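Local coordinates for sulfatase (Bacteroides fragilis CAG:558, PDB 6USS), which probably hydrolyses aryl sulfate esters as a calcium-dependent sulfatase of a gut bacterium, at residues 94-99 against 146-151. The protein carries 1 engineered substitution. Sequence-based numbering, arbitrary orientation.
Sequences SLITGT and ATSLAE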
loop_
_atom_site.group_PDB
_atom_site.type_symbol
_atom_site.label_atom_id
_atom_site.label_comp_id
_atom_site.label_asym_id
_atom_site.label_seq_id
_atom_site.Cartn_x
_atom_site.Cartn_y
_atom_site.Cartn_z
ATOM N N SER A 94 12.052 16.273 2.449
ATOM C CA SER A 94 11.348 17.511 2.739
ATOM C C SER A 94 10.015 17.579 2.000
ATOM O O SER A 94 9.013 18.047 2.557
ATOM C CB SER A 94 12.231 18.705 2.380
ATOM O OG SER A 94 13.314 18.831 3.302
ATOM N N LEU A 95 9.993 17.135 0.736
ATOM C CA LEU A 95 8.760 17.102 -0.038
ATOM C C LEU A 95 7.709 16.241 0.644
ATOM O O LEU A 95 6.557 16.659 0.828
ATOM C CB LEU A 95 9.036 16.554 -1.436
ATOM C CG LEU A 95 7.783 16.054 -2.165
ATOM C CD1 LEU A 95 6.968 17.219 -2.697
ATOM C CD2 LEU A 95 8.154 15.093 -3.271
ATOM N N ILE A 96 8.105 15.025 1.033
ATOM C CA ILE A 96 7.172 14.037 1.558
ATOM C C ILE A 96 6.767 14.324 3.009
ATOM O O ILE A 96 5.711 13.849 3.457
ATOM C CB ILE A 96 7.802 12.642 1.382
ATOM C CG1 ILE A 96 6.716 11.602 1.088
ATOM C CG2 ILE A 96 8.630 12.257 2.595
ATOM C CD1 ILE A 96 6.061 11.763 -0.279
ATOM N N THR A 97 7.554 15.115 3.744
ATOM C CA THR A 97 7.270 15.398 5.138
ATOM C C THR A 97 6.948 16.856 5.418
ATOM O O THR A 97 6.589 17.176 6.552
ATOM C CB THR A 97 8.459 15.006 6.040
ATOM O OG1 THR A 97 9.572 15.880 5.780
ATOM C CG2 THR A 97 8.882 13.541 5.843
ATOM N N GLY A 98 7.106 17.756 4.446
ATOM C CA GLY A 98 6.826 19.161 4.702
ATOM C C GLY A 98 7.761 19.821 5.685
ATOM O O GLY A 98 7.444 20.890 6.214
ATOM N N THR A 99 8.916 19.213 5.912
ATOM C CA THR A 99 9.892 19.603 6.914
ATOM C C THR A 99 11.115 20.155 6.199
ATOM O O THR A 99 11.506 19.635 5.147
ATOM C CB THR A 99 10.249 18.377 7.784
ATOM O OG1 THR A 99 9.241 18.177 8.794
ATOM C CG2 THR A 99 11.570 18.522 8.448
ATOM N N ALA A 146 7.444 10.973 10.498
ATOM C CA ALA A 146 6.631 12.054 9.959
ATOM C C ALA A 146 5.382 11.489 9.305
ATOM O O ALA A 146 5.368 10.352 8.823
ATOM C CB ALA A 146 7.408 12.915 8.954
ATOM N N THR A 147 4.333 12.305 9.312
ATOM C CA THR A 147 3.089 11.997 8.627
ATOM C C THR A 147 3.253 12.314 7.141
ATOM O O THR A 147 3.503 13.470 6.772
ATOM C CB THR A 147 1.952 12.803 9.246
ATOM O OG1 THR A 147 1.811 12.415 10.620
ATOM C CG2 THR A 147 0.655 12.542 8.513
ATOM N N SER A 148 3.125 11.287 6.302
ATOM C CA SER A 148 3.452 11.387 4.888
ATOM C C SER A 148 2.413 12.178 4.111
ATOM O O SER A 148 1.210 12.081 4.369
ATOM C CB SER A 148 3.586 10.003 4.260
ATOM O OG SER A 148 3.951 10.132 2.887
ATOM N N LEU A 149 2.897 12.947 3.132
ATOM C CA LEU A 149 2.003 13.688 2.253
ATOM C C LEU A 149 1.026 12.762 1.527
ATOM O O LEU A 149 -0.149 13.108 1.351
ATOM C CB LEU A 149 2.832 14.499 1.262
ATOM C CG LEU A 149 2.153 15.155 0.056
ATOM C CD1 LEU A 149 1.131 16.215 0.439
ATOM C CD2 LEU A 149 3.207 15.760 -0.832
ATOM N N ALA A 150 1.493 11.581 1.094
ATOM C CA ALA A 150 0.624 10.656 0.367
ATOM C C ALA A 150 -0.406 10.007 1.278
ATOM O O ALA A 150 -1.503 9.659 0.818
ATOM C CB ALA A 150 1.452 9.571 -0.326
ATOM N N GLU A 151 -0.061 9.803 2.556
ATOM C CA GLU A 151 -1.024 9.286 3.524
ATOM C C GLU A 151 -2.200 10.241 3.692
ATOM O O GLU A 151 -3.356 9.808 3.777
ATOM C CB GLU A 151 -0.333 9.046 4.868
ATOM C CG GLU A 151 -1.115 8.158 5.847
ATOM C CD GLU A 151 -1.209 6.693 5.380
ATOM O OE1 GLU A 151 -0.189 6.158 4.880
ATOM O OE2 GLU A 151 -2.299 6.081 5.518
#
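The C-terminal end of helix 88-97, the helix that opens with the engineered calcium ligand C88, meets the N-terminus of helix 149-155 in the sulfatase domain, and I96 and L149 make the central link. L149 N, in the first turn of its helix, donates to I96 O at 3.0 Å, with an N-H...O angle of 151° and the donor in the carbonyl plane. A carbonyl of the last turn of helix 88-97 thus accepts from an amide in the first turn of helix 149-155. S148 is the N-cap: with OG anti to the backbone N (chi1 -178°), its hydroxyl takes a weak capping bond from A150 N, while M181 O is its partner outside. I96 CG1 packs alongside that oxygen, 3.6 Å from S148 OG. T97 CG2, at the helix end, lies 3.5 Å from CB of A146 in the loop before helix 149-155, a methyl-to-methyl contact, and T97 OG1 is hydrogen-bonded to C93 O. L149 CD2 makes a van der Waals contact with L95 O at 3.8 Å. Beyond the junction, helix 383-390 packs against both leucines, through F383 on L95 and Y384, I387 and L388 on L149, while V134 of strand 133-135 touches I96 and T97.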